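Local coordinates for protein probable ribosomal RNA small subunit methyltransferase (Thermus thermophilus, PDB 3DMH) that methylates the N2 amino group of a guanosine in 16S ribosomal RNA, with S-adenosylmethionine as the methyl donor, at residues A[121-126]-A[178-183]; A[135-140]-A[171-176]; A[345-350]-A[366-371]; A[9-14]-A[22-27]. All coordinates share one frame; numbering follows the deposited sequence.

Contact 1: residues A[121-126]-A[178-183]; sequences SLVAAA and EAPPLP
V123 points from its helix at the extended strip of residues 178-183, and its two methyl branches divide the work. With CG1 anti to the backbone N (chi1 -178°), this branch is turned toward the P180-P181-L182 part of the strip, while CG2 faces P183. V123 CG1 lies 3.7 Å from the carbonyl oxygen P181 O. The same methyl sits beside the ring atom CG of P180, and V123 CG1 meets L182 CD2 at 4.0 Å. V123 CG2 approaches the P183 ring end on, 4.1 Å from P183 CD. L182 starts out running past the helix and bends back at its end: CG stands anti to the carbonyl carbon (chi1 -75°), and from there L182 CD2 closes on V123 and comes within 4.2 Å of the backbone atom A124 N.

One helical turn further on, a second and smaller contact forms. A126 and A179 aim their methyl groups at each other, with A126 CB and A179 CB 3.9 Å apart, and A179 CB also covers the last carbonyl of the segment, 3.7 Å from A126 C. No hydrogen bond joins the two segments; polar links come from beside them, where R127 donates to P180 O and K175 NZ to A126 O. L182 also touches W95.

All six residues of 178-183 have polyproline-II-like backbone angles. They belong to the connection that leaves strand 168-174 for strand 187-193, here laid over helix 115-128, the crossover helix between parallel strands 102-108 and 133-140 of a Rossmann-like methyltransferase fold.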
loop_
_atom_site.group_PDB
_atom_site.type_symbol
_atom_site.label_atom_id
_atom_site.label_comp_id
_atom_site.label_asym_id
_atom_site.label_seq_id
_atom_site.Cartn_x
_atom_site.Cartn_y
_atom_site.Cartn_z
ATOM N N SER A 121 -6.604 9.013 9.956
ATOM C CA SER A 121 -7.662 9.203 8.947
ATOM C C SER A 121 -8.927 9.830 9.531
ATOM O O SER A 121 -9.538 10.710 8.907
ATOM C CB SER A 121 -8.005 7.884 8.250
ATOM O OG SER A 121 -6.887 7.435 7.480
ATOM N N LEU A 122 -9.300 9.383 10.733
ATOM C CA LEU A 122 -10.457 9.947 11.440
ATOM C C LEU A 122 -10.242 11.419 11.763
ATOM O O LEU A 122 -11.132 12.242 11.547
ATOM C CB LEU A 122 -10.746 9.158 12.721
ATOM C CG LEU A 122 -11.333 7.754 12.511
ATOM C CD1 LEU A 122 -11.421 6.991 13.833
ATOM C CD2 LEU A 122 -12.697 7.824 11.823
ATOM N N VAL A 123 -9.060 11.752 12.286
ATOM C CA VAL A 123 -8.756 13.156 12.585
ATOM C C VAL A 123 -8.679 14.004 11.311
ATOM O O VAL A 123 -9.177 15.132 11.283
ATOM C CB VAL A 123 -7.469 13.304 13.412
ATOM C CG1 VAL A 123 -7.227 14.767 13.738
ATOM C CG2 VAL A 123 -7.580 12.497 14.696
ATOM N N ALA A 124 -8.072 13.462 10.248
ATOM C CA ALA A 124 -8.042 14.173 8.974
ATOM C C ALA A 124 -9.466 14.492 8.515
ATOM O O ALA A 124 -9.730 15.584 7.994
ATOM C CB ALA A 124 -7.331 13.340 7.916
ATOM N N ALA A 125 -10.371 13.525 8.674
ATOM C CA ALA A 125 -11.774 13.715 8.274
ATOM C C ALA A 125 -12.411 14.852 9.067
ATOM O O ALA A 125 -13.044 15.736 8.502
ATOM C CB ALA A 125 -12.572 12.437 8.449
ATOM N N ALA A 126 -12.216 14.817 10.384
ATOM C CA ALA A 126 -12.754 15.854 11.277
ATOM C C ALA A 126 -12.207 17.246 10.924
ATOM O O ALA A 126 -12.956 18.229 10.893
ATOM C CB ALA A 126 -12.481 15.495 12.734
ATOM N N GLU A 178 -14.989 21.453 17.446
ATOM C CA GLU A 178 -13.700 21.719 16.826
ATOM C C GLU A 178 -12.843 20.462 16.759
ATOM O O GLU A 178 -12.766 19.695 17.722
ATOM C CB GLU A 178 -12.961 22.820 17.593
ATOM C CG GLU A 178 -12.448 23.931 16.690
ATOM C CD GLU A 178 -13.564 24.575 15.878
ATOM O OE1 GLU A 178 -13.543 24.439 14.637
ATOM O OE2 GLU A 178 -14.470 25.201 16.482
ATOM N N ALA A 179 -12.212 20.249 15.607
ATOM C CA ALA A 179 -11.304 19.131 15.432
ATOM C C ALA A 179 -9.994 19.363 16.193
ATOM O O ALA A 179 -9.498 20.495 16.241
ATOM C CB ALA A 179 -11.029 18.915 13.953
ATOM N N PRO A 180 -9.422 18.288 16.768
ATOM C CA PRO A 180 -8.110 18.398 17.411
ATOM C C PRO A 180 -6.966 18.508 16.398
ATOM O O PRO A 180 -7.197 18.383 15.177
ATOM C CB PRO A 180 -7.991 17.071 18.165
ATOM C CG PRO A 180 -8.754 16.111 17.318
ATOM C CD PRO A 180 -9.947 16.912 16.852
ATOM N N PRO A 181 -5.738 18.750 16.889
ATOM C CA PRO A 181 -4.575 18.657 16.016
ATOM C C PRO A 181 -4.381 17.206 15.551
ATOM O O PRO A 181 -4.906 16.267 16.176
ATOM C CB PRO A 181 -3.415 19.099 16.920
ATOM C CG PRO A 181 -4.072 19.884 18.031
ATOM C CD PRO A 181 -5.359 19.172 18.257
ATOM N N LEU A 182 -3.672 17.030 14.440
ATOM C CA LEU A 182 -3.293 15.687 14.014
ATOM C C LEU A 182 -2.444 15.042 15.101
ATOM O O LEU A 182 -1.651 15.732 15.752
ATOM C CB LEU A 182 -2.495 15.728 12.712
ATOM C CG LEU A 182 -3.258 15.992 11.412
ATOM C CD1 LEU A 182 -2.282 16.240 10.271
ATOM C CD2 LEU A 182 -4.211 14.833 11.100
ATOM N N PRO A 183 -2.587 13.721 15.287
ATOM C CA PRO A 183 -1.680 13.028 16.202
ATOM C C PRO A 183 -0.269 13.001 15.612
ATOM O O PRO A 183 -0.087 13.285 14.429
ATOM C CB PRO A 183 -2.255 11.609 16.283
ATOM C CG PRO A 183 -3.566 11.639 15.539
ATOM C CD PRO A 183 -3.530 12.805 14.623
#

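Contact 2: residues A[135-140]-A[171-176]; sequences LYLAGD and ALLEKE
Y136 and L172 face each other as a non-hydrogen-bonded pair where strand 133-140 meets antiparallel strand 168-174, in the seven-stranded sheet of a Rossmann-like, class I methyltransferase fold with strand order 3-2-1-4-5-7-6. The tyrosine starts beside the neighbouring backbone, its CB 4.2 Å from A171 O. CG lies anti to its own carbonyl carbon (chi1 -83°), which swings the ring back over the partner strand. From CG through CD1, CE1 and CZ every ring atom is within about 4 Å of L172 CD1, because this methyl sits over the centre of one face, 3.6 Å from the centroid of the Y136 ring and only 4° off its normal: a CH-pi contact. At the tip, Y136 OH passes 4.2 Å from L172 CD2 and is hydrogen-bonded to E43 N, which holds the hydroxyl end of the ring. A leucine here would probably leave E43 N without its mate and L172 CD1 without a flat surface to rest on.

L38 and T41 of helix 33-41 also touch Y136. On the opposite face of the sheet, L135, A171 and L173 pack on helix 145-156, while L137 lies against L107; L173 CD1 reaches L137 CB at 3.9 Å. Four backbone bonds hold the strands; in the straightest, A171 N gives its hydrogen to L137 O over 2.8 Å at 174°.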
loop_
_atom_site.group_PDB
_atom_site.type_symbol
_atom_site.label_atom_id
_atom_site.label_comp_id
_atom_site.label_asym_id
_atom_site.label_seq_id
_atom_site.Cartn_x
_atom_site.Cartn_y
_atom_site.Cartn_z
ATOM N N LEU A 135 -19.878 13.252 7.823
ATOM C CA LEU A 135 -18.942 12.174 7.507
ATOM C C LEU A 135 -19.706 10.869 7.344
ATOM O O LEU A 135 -20.441 10.451 8.244
ATOM C CB LEU A 135 -17.899 12.022 8.622
ATOM C CG LEU A 135 -17.026 10.762 8.613
ATOM C CD1 LEU A 135 -16.114 10.685 7.374
ATOM C CD2 LEU A 135 -16.172 10.661 9.887
ATOM N N TYR A 136 -19.533 10.228 6.190
ATOM C CA TYR A 136 -19.982 8.850 6.007
ATOM C C TYR A 136 -18.818 7.963 6.371
ATOM O O TYR A 136 -17.739 8.093 5.788
ATOM C CB TYR A 136 -20.343 8.566 4.543
ATOM C CG TYR A 136 -21.723 8.997 4.154
ATOM C CD1 TYR A 136 -22.849 8.250 4.526
ATOM C CD2 TYR A 136 -21.918 10.149 3.408
ATOM C CE1 TYR A 136 -24.133 8.652 4.164
ATOM C CE2 TYR A 136 -23.195 10.568 3.041
ATOM C CZ TYR A 136 -24.295 9.823 3.418
ATOM O OH TYR A 136 -25.552 10.246 3.033
ATOM N N LEU A 137 -19.032 7.105 7.364
ATOM C CA LEU A 137 -17.986 6.228 7.873
ATOM C C LEU A 137 -18.424 4.788 7.666
ATOM O O LEU A 137 -19.460 4.373 8.176
ATOM C CB LEU A 137 -17.752 6.503 9.370
ATOM C CG LEU A 137 -16.556 5.786 9.989
ATOM C CD1 LEU A 137 -15.245 6.402 9.522
ATOM C CD2 LEU A 137 -16.694 5.822 11.509
ATOM N N ALA A 138 -17.646 4.006 6.917
ATOM C CA ALA A 138 -18.068 2.636 6.650
ATOM C C ALA A 138 -17.024 1.632 7.107
ATOM O O ALA A 138 -15.825 1.902 7.092
ATOM C CB ALA A 138 -18.355 2.431 5.154
ATOM N N GLY A 139 -17.475 0.454 7.519
ATOM C CA GLY A 139 -16.512 -0.570 7.905
ATOM C C GLY A 139 -17.160 -1.883 8.277
ATOM O O GLY A 139 -18.267 -2.193 7.823
ATOM N N ASP A 140 -16.456 -2.627 9.120
ATOM C CA ASP A 140 -16.732 -4.035 9.390
ATOM C C ASP A 140 -16.678 -4.240 10.901
ATOM O O ASP A 140 -15.681 -3.915 11.542
ATOM C CB ASP A 140 -15.634 -4.848 8.679
ATOM C CG ASP A 140 -15.842 -6.360 8.746
ATOM O OD1 ASP A 140 -16.640 -6.864 9.561
ATOM O OD2 ASP A 140 -15.150 -7.048 7.964
ATOM N N ALA A 171 -22.188 4.502 8.775
ATOM C CA ALA A 171 -22.728 5.520 9.659
ATOM C C ALA A 171 -22.593 6.910 9.063
ATOM O O ALA A 171 -21.709 7.170 8.238
ATOM C CB ALA A 171 -22.049 5.465 11.011
ATOM N N LEU A 172 -23.476 7.802 9.506
ATOM C CA LEU A 172 -23.410 9.207 9.138
ATOM C C LEU A 172 -23.218 10.035 10.404
ATOM O O LEU A 172 -23.917 9.817 11.406
ATOM C CB LEU A 172 -24.676 9.619 8.387
ATOM C CG LEU A 172 -24.728 11.034 7.798
ATOM C CD1 LEU A 172 -23.542 11.314 6.858
ATOM C CD2 LEU A 172 -26.050 11.224 7.065
ATOM N N LEU A 173 -22.264 10.960 10.353
ATOM C CA LEU A 173 -21.939 11.824 11.500
ATOM C C LEU A 173 -21.870 13.302 11.129
ATOM O O LEU A 173 -21.627 13.645 9.971
ATOM C CB LEU A 173 -20.608 11.399 12.145
ATOM C CG LEU A 173 -20.416 9.949 12.612
ATOM C CD1 LEU A 173 -19.699 9.102 11.554
ATOM C CD2 LEU A 173 -19.621 9.928 13.896
ATOM N N GLU A 174 -22.076 14.164 12.132
ATOM C CA GLU A 174 -22.058 15.617 11.949
ATOM C C GLU A 174 -20.937 16.255 12.774
ATOM O O GLU A 174 -20.780 15.934 13.953
ATOM C CB GLU A 174 -23.408 16.211 12.380
ATOM C CG GLU A 174 -23.543 17.686 12.088
ATOM C CD GLU A 174 -24.912 18.253 12.464
ATOM O OE1 GLU A 174 -25.917 17.512 12.392
ATOM O OE2 GLU A 174 -24.980 19.444 12.819
ATOM N N LYS A 175 -20.183 17.171 12.166
ATOM C CA LYS A 175 -19.180 17.943 12.906
ATOM C C LYS A 175 -19.893 19.008 13.734
ATOM O O LYS A 175 -20.469 19.956 13.191
ATOM C CB LYS A 175 -18.158 18.595 11.970
ATOM C CG LYS A 175 -16.990 19.247 12.718
ATOM C CD LYS A 175 -15.912 19.727 11.765
ATOM C CE LYS A 175 -14.859 20.542 12.479
ATOM N NZ LYS A 175 -13.729 20.893 11.579
ATOM N N GLU A 176 -19.848 18.835 15.047
ATOM C CA GLU A 176 -20.531 19.749 15.973
ATOM C C GLU A 176 -19.531 20.457 16.886
ATOM O O GLU A 176 -19.884 21.380 17.650
ATOM C CB GLU A 176 -21.578 18.987 16.798
ATOM C CG GLU A 176 -22.705 18.368 15.979
ATOM C CD GLU A 176 -23.859 17.872 16.836
ATOM O OE1 GLU A 176 -24.693 18.705 17.233
ATOM O OE2 GLU A 176 -23.937 16.656 17.110
#

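Contact 3: residues A[345-350]-A[366-371]; sequences KYEPLL and KVLFAE
L368 reaches from its strand to the first turn of the helix and makes the close part of this contact. Its CG stands beside the backbone N (chi1 -59°), and from there CD1 presses on the base of the tyrosine side chain, L368 CD1 to Y346 CB being 3.6 Å. Beyond CB the Y346 ring leads away from the strand to lie on L338, P306 and I315. L350, one turn later, arrives across L368: L350 CD2 settles between two side chains of the strand, 4.0 Å from L368 CB and 4.1 Å from A370 CB. This apolar patch is buried.

Toward solvent, on the E347 side, the contact is looser and rests on one charged pair instead of apolar packing; E347 is partly exposed, K366 buried. E347 folds at chi2 (85°) so that its carboxylate turns back to the strand, while K366 stretches out to meet it from the opposite direction. K366 NZ donates to the syn lone pair of E347 OE2 in a salt bridge of 2.7 Å, with E347 OE1 farther off, 3.2 Å from K366 NZ. The ammonium also hydrogen-bonds P342 O and L344 O, so three acceptors hold it and tie the chain before the helix to the strand.

Helix 346-354 runs almost parallel to strand 366-371, their segment axes 7° apart and 9.9 Å from each other. It flanks the sheet beside helix 317-329, which meets Y346, L349 and L350; strand 366-371 lies antiparallel between strands 334-340 and 358-362, with F369 on its other face.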
loop_
_atom_site.group_PDB
_atom_site.type_symbol
_atom_site.label_atom_id
_atom_site.label_comp_id
_atom_site.label_asym_id
_atom_site.label_seq_id
_atom_site.Cartn_x
_atom_site.Cartn_y
_atom_site.Cartn_z
ATOM N N LYS A 345 3.143 -21.468 -2.612
ATOM C CA LYS A 345 3.590 -22.258 -3.748
ATOM C C LYS A 345 4.368 -21.454 -4.799
ATOM O O LYS A 345 4.002 -21.419 -5.971
ATOM C CB LYS A 345 2.397 -23.011 -4.350
ATOM C CG LYS A 345 1.696 -23.899 -3.339
ATOM C CD LYS A 345 0.442 -24.529 -3.915
ATOM C CE LYS A 345 -0.335 -25.260 -2.836
ATOM N NZ LYS A 345 -1.637 -25.787 -3.350
ATOM N N TYR A 346 5.463 -20.830 -4.378
ATOM C CA TYR A 346 6.292 -20.032 -5.303
ATOM C C TYR A 346 7.152 -20.882 -6.227
ATOM O O TYR A 346 7.507 -20.450 -7.318
ATOM C CB TYR A 346 7.187 -19.066 -4.533
ATOM C CG TYR A 346 6.458 -17.848 -4.037
ATOM C CD1 TYR A 346 6.173 -16.790 -4.893
ATOM C CD2 TYR A 346 6.064 -17.748 -2.708
ATOM C CE1 TYR A 346 5.495 -15.670 -4.426
ATOM C CE2 TYR A 346 5.378 -16.635 -2.234
ATOM C CZ TYR A 346 5.107 -15.600 -3.098
ATOM O OH TYR A 346 4.436 -14.492 -2.607
ATOM N N GLU A 347 7.481 -22.088 -5.782
ATOM C CA GLU A 347 8.376 -22.972 -6.521
ATOM C C GLU A 347 7.961 -23.150 -7.982
ATOM O O GLU A 347 8.782 -22.907 -8.868
ATOM C CB GLU A 347 8.504 -24.326 -5.818
ATOM C CG GLU A 347 9.274 -24.259 -4.513
ATOM C CD GLU A 347 8.424 -23.877 -3.315
ATOM O OE1 GLU A 347 7.208 -23.623 -3.465
ATOM O OE2 GLU A 347 8.989 -23.848 -2.207
ATOM N N PRO A 348 6.699 -23.567 -8.236
ATOM C CA PRO A 348 6.310 -23.709 -9.648
ATOM C C PRO A 348 6.405 -22.420 -10.462
ATOM O O PRO A 348 6.724 -22.482 -11.656
ATOM C CB PRO A 348 4.857 -24.207 -9.581
ATOM C CG PRO A 348 4.404 -23.954 -8.191
ATOM C CD PRO A 348 5.619 -23.994 -7.327
ATOM N N LEU A 349 6.137 -21.273 -9.836
ATOM C CA LEU A 349 6.231 -19.974 -10.518
ATOM C C LEU A 349 7.660 -19.649 -10.939
ATOM O O LEU A 349 7.896 -19.182 -12.064
ATOM C CB LEU A 349 5.701 -18.824 -9.639
ATOM C CG LEU A 349 4.274 -18.840 -9.092
ATOM C CD1 LEU A 349 4.011 -17.538 -8.324
ATOM C CD2 LEU A 349 3.240 -19.023 -10.194
ATOM N N LEU A 350 8.620 -19.896 -10.044
ATOM C CA LEU A 350 10.020 -19.634 -10.366
ATOM C C LEU A 350 10.538 -20.597 -11.436
ATOM O O LEU A 350 11.283 -20.194 -12.323
ATOM C CB LEU A 350 10.898 -19.652 -9.099
ATOM C CG LEU A 350 11.012 -18.300 -8.360
ATOM C CD1 LEU A 350 9.761 -17.969 -7.535
ATOM C CD2 LEU A 350 12.248 -18.326 -7.437
ATOM N N LYS A 366 10.959 -19.313 4.040
ATOM C CA LYS A 366 11.847 -19.831 3.009
ATOM C C LYS A 366 12.373 -18.733 2.100
ATOM O O LYS A 366 11.653 -17.793 1.755
ATOM C CB LYS A 366 11.196 -20.966 2.200
ATOM C CG LYS A 366 10.051 -20.572 1.328
ATOM C CD LYS A 366 9.489 -21.787 0.631
ATOM C CE LYS A 366 8.216 -21.419 -0.111
ATOM N NZ LYS A 366 7.390 -22.628 -0.388
ATOM N N VAL A 367 13.650 -18.860 1.757
ATOM C CA VAL A 367 14.283 -17.981 0.790
ATOM C C VAL A 367 14.543 -18.790 -0.466
ATOM O O VAL A 367 15.285 -19.793 -0.452
ATOM C CB VAL A 367 15.593 -17.360 1.321
ATOM C CG1 VAL A 367 16.202 -16.434 0.275
ATOM C CG2 VAL A 367 15.343 -16.604 2.631
ATOM N N LEU A 368 13.896 -18.364 -1.545
ATOM C CA LEU A 368 14.103 -18.968 -2.849
ATOM C C LEU A 368 15.019 -18.092 -3.690
ATOM O O LEU A 368 15.077 -16.869 -3.502
ATOM C CB LEU A 368 12.766 -19.197 -3.559
ATOM C CG LEU A 368 11.768 -20.104 -2.820
ATOM C CD1 LEU A 368 10.474 -20.220 -3.608
ATOM C CD2 LEU A 368 12.334 -21.486 -2.531
ATOM N N PHE A 369 15.722 -18.739 -4.618
ATOM C CA PHE A 369 16.720 -18.086 -5.452
ATOM C C PHE A 369 16.561 -18.566 -6.882
ATOM O O PHE A 369 16.228 -19.728 -7.124
ATOM C CB PHE A 369 18.123 -18.443 -4.925
ATOM C CG PHE A 369 19.263 -18.030 -5.837
ATOM C CD1 PHE A 369 19.861 -16.781 -5.707
ATOM C CD2 PHE A 369 19.755 -18.913 -6.804
ATOM C CE1 PHE A 369 20.921 -16.397 -6.544
ATOM C CE2 PHE A 369 20.824 -18.545 -7.645
ATOM C CZ PHE A 369 21.406 -17.285 -7.514
ATOM N N ALA A 370 16.790 -17.662 -7.829
ATOM C CA ALA A 370 16.853 -18.040 -9.237
ATOM C C ALA A 370 17.848 -17.164 -9.978
ATOM O O ALA A 370 18.093 -16.012 -9.603
ATOM C CB ALA A 370 15.482 -17.952 -9.874
ATOM N N GLU A 371 18.420 -17.722 -11.040
ATOM C CA GLU A 371 19.354 -16.993 -11.880
ATOM C C GLU A 371 18.776 -16.870 -13.283
ATOM O O GLU A 371 18.277 -17.856 -13.840
ATOM C CB GLU A 371 20.714 -17.707 -11.932
ATOM C CG GLU A 371 21.780 -16.930 -12.709
ATOM C CD GLU A 371 23.113 -17.646 -12.796
ATOM O OE1 GLU A 371 23.534 -18.261 -11.793
ATOM O OE2 GLU A 371 23.747 -17.583 -13.874
#

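Contact 4: residues A[9-14]-A[22-27]; sequences HRLTPL and FIKPGA
F22 and P13 pack against each other at the apolar centre, an antiparallel non-hydrogen-bonded pair. The proline lies over one face of the phenyl ring, its CB 3.9 Å from the centroid of F22 in a CH-pi contact, while P13 CD covers CE1 of the same ring. L11 adds its CB, 3.7 Å from F22 CD1, and sends CD2 the other way, 3.6 Å from K24 CD. On the opposite face of the hairpin the methyls of L14 and I23 are unusually close, so their exact placing is doubtful.

Next to this centre T12 and I23 form the hydrogen-bonded pair. T12 N donates to I23 O and I23 N to T12 O, each over 2.9 Å.

K24 carries the contact to its polar edge. Its chain, bent at chi3 and chi4, runs alongside the 9-11 backbone, with K24 CB 3.3 Å from R10 O and CE beside H9. The ammonium then curls round to bond P25 O at 2.8 Å from K24 NZ, in the carbonyl plane; it also hydrogen-bonds Y8 O and makes a salt bridge with D288. A methionine in its place is likely to leave D288 without its counter-charge and P25 O without a donor.

G26, in the type II turn from K24 to A27, has backbone angles that suit glycine. The whole is a beta hairpin, strands 12-16 and 19-23, whose end adjoins the S-adenosylmethionine pocket: D288, paired with K24, and V289, about 4 Å from the H9 side chain, bind the cofactor.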
loop_
_atom_site.group_PDB
_atom_site.type_symbol
_atom_site.label_atom_id
_atom_site.label_comp_id
_atom_site.label_asym_id
_atom_site.label_seq_id
_atom_site.Cartn_x
_atom_site.Cartn_y
_atom_site.Cartn_z
ATOM N N HIS A 9 -1.018 -5.206 -15.474
ATOM C CA HIS A 9 -1.036 -3.746 -15.593
ATOM C C HIS A 9 -2.247 -3.181 -16.320
ATOM O O HIS A 9 -2.411 -1.961 -16.375
ATOM C CB HIS A 9 0.228 -3.236 -16.272
ATOM C CG HIS A 9 1.443 -3.320 -15.408
ATOM N ND1 HIS A 9 1.598 -2.554 -14.275
ATOM C CD2 HIS A 9 2.567 -4.071 -15.515
ATOM C CE1 HIS A 9 2.759 -2.835 -13.706
ATOM N NE2 HIS A 9 3.370 -3.750 -14.442
ATOM N N ARG A 10 -3.059 -4.073 -16.891
ATOM C CA ARG A 10 -4.198 -3.648 -17.710
ATOM C C ARG A 10 -5.308 -3.049 -16.864
ATOM O O ARG A 10 -5.674 -3.609 -15.833
ATOM C CB ARG A 10 -4.745 -4.827 -18.483
ATOM C CG ARG A 10 -5.865 -4.438 -19.405
ATOM C CD ARG A 10 -6.425 -5.633 -20.093
ATOM N NE ARG A 10 -5.541 -6.086 -21.165
ATOM C CZ ARG A 10 -5.981 -6.740 -22.238
ATOM N NH1 ARG A 10 -7.279 -6.995 -22.350
ATOM N NH2 ARG A 10 -5.138 -7.130 -23.190
ATOM N N LEU A 11 -5.850 -1.916 -17.336
ATOM C CA LEU A 11 -7.024 -1.282 -16.708
ATOM C C LEU A 11 -8.244 -1.694 -17.510
ATOM O O LEU A 11 -8.240 -1.551 -18.734
ATOM C CB LEU A 11 -6.891 0.246 -16.729
ATOM C CG LEU A 11 -5.560 0.855 -16.243
ATOM C CD1 LEU A 11 -5.666 2.365 -16.229
ATOM C CD2 LEU A 11 -5.158 0.360 -14.891
ATOM N N THR A 12 -9.259 -2.222 -16.829
ATOM C CA THR A 12 -10.444 -2.774 -17.494
ATOM C C THR A 12 -11.682 -2.026 -16.993
ATOM O O THR A 12 -11.909 -1.986 -15.790
ATOM C CB THR A 12 -10.611 -4.244 -17.179
ATOM O OG1 THR A 12 -9.495 -4.971 -17.704
ATOM C CG2 THR A 12 -11.892 -4.754 -17.850
ATOM N N PRO A 13 -12.488 -1.441 -17.907
ATOM C CA PRO A 13 -13.707 -0.756 -17.490
ATOM C C PRO A 13 -14.860 -1.709 -17.253
ATOM O O PRO A 13 -15.167 -2.542 -18.118
ATOM C CB PRO A 13 -14.008 0.179 -18.666
ATOM C CG PRO A 13 -13.483 -0.557 -19.877
ATOM C CD PRO A 13 -12.276 -1.367 -19.369
ATOM N N LEU A 14 -15.478 -1.583 -16.077
ATOM C CA LEU A 14 -16.682 -2.376 -15.823
ATOM C C LEU A 14 -17.919 -1.488 -15.777
ATOM O O LEU A 14 -17.838 -0.327 -15.358
ATOM C CB LEU A 14 -16.515 -3.181 -14.537
ATOM C CG LEU A 14 -15.394 -4.229 -14.594
ATOM C CD1 LEU A 14 -15.341 -4.933 -13.272
ATOM C CD2 LEU A 14 -15.617 -5.242 -15.718
ATOM N N PHE A 22 -13.000 1.920 -14.098
ATOM C CA PHE A 22 -11.841 1.062 -14.344
ATOM C C PHE A 22 -11.355 0.389 -13.080
ATOM O O PHE A 22 -11.254 1.020 -12.020
ATOM C CB PHE A 22 -10.681 1.864 -14.940
ATOM C CG PHE A 22 -10.905 2.253 -16.395
ATOM C CD1 PHE A 22 -10.364 1.478 -17.412
ATOM C CD2 PHE A 22 -11.660 3.391 -16.745
ATOM C CE1 PHE A 22 -10.521 1.823 -18.740
ATOM C CE2 PHE A 22 -11.846 3.726 -18.095
ATOM C CZ PHE A 22 -11.262 2.936 -19.087
ATOM N N ILE A 23 -10.999 -0.877 -13.237
ATOM C CA ILE A 23 -10.374 -1.641 -12.158
ATOM C C ILE A 23 -9.117 -2.315 -12.707
ATOM O O ILE A 23 -8.922 -2.411 -13.922
ATOM C CB ILE A 23 -11.354 -2.680 -11.541
ATOM C CG1 ILE A 23 -11.639 -3.808 -12.530
ATOM C CG2 ILE A 23 -12.652 -1.959 -11.017
ATOM C CD1 ILE A 23 -12.413 -4.970 -11.918
ATOM N N LYS A 24 -8.273 -2.825 -11.820
ATOM C CA LYS A 24 -7.117 -3.600 -12.279
ATOM C C LYS A 24 -6.681 -4.505 -11.135
ATOM O O LYS A 24 -7.003 -4.224 -9.964
ATOM C CB LYS A 24 -5.935 -2.699 -12.721
ATOM C CG LYS A 24 -5.215 -2.027 -11.547
ATOM C CD LYS A 24 -3.952 -1.259 -11.966
ATOM C CE LYS A 24 -2.935 -2.139 -12.663
ATOM N NZ LYS A 24 -2.326 -3.193 -11.765
ATOM N N PRO A 25 -5.917 -5.566 -11.464
ATOM C CA PRO A 25 -5.323 -6.378 -10.403
ATOM C C PRO A 25 -4.500 -5.498 -9.453
ATOM O O PRO A 25 -3.839 -4.551 -9.870
ATOM C CB PRO A 25 -4.438 -7.361 -11.172
ATOM C CG PRO A 25 -5.134 -7.508 -12.533
ATOM C CD PRO A 25 -5.567 -6.065 -12.810
ATOM N N GLY A 26 -4.614 -5.778 -8.157
ATOM C CA GLY A 26 -3.830 -5.035 -7.161
ATOM C C GLY A 26 -4.405 -3.711 -6.676
ATOM O O GLY A 26 -3.809 -3.028 -5.827
ATOM N N ALA A 27 -5.570 -3.324 -7.198
ATOM C CA ALA A 27 -6.252 -2.121 -6.740
ATOM C C ALA A 27 -7.414 -2.452 -5.775
ATOM O O ALA A 27 -8.270 -3.319 -6.082
ATOM C CB ALA A 27 -6.778 -1.327 -7.932
#

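In the fold
Contacts 1 and 2 belong to one Rossmann-like sheet and its helices, contact 3 to a second with the same strand order. Contact 2 is nested in the chain loop that contact 1 closes, and the two touch: L122 CD2 lies 3.7 Å from L137 CD1, and A125 CB 4.1 Å from L135 CD1. Contact 3 is far off, its centre about 45 Å from each of theirs. It flanks the substrate site, the Y346 side chain being about 6 Å from the bound guanosine. Contact 4 approaches the cofactor from the N-terminal hairpin, its nearest atoms about 13 Å from those of contact 3 and the K24 side chain about 6 Å from S-adenosylmethionine. Contacts 1 and 2 lie away from both ligands.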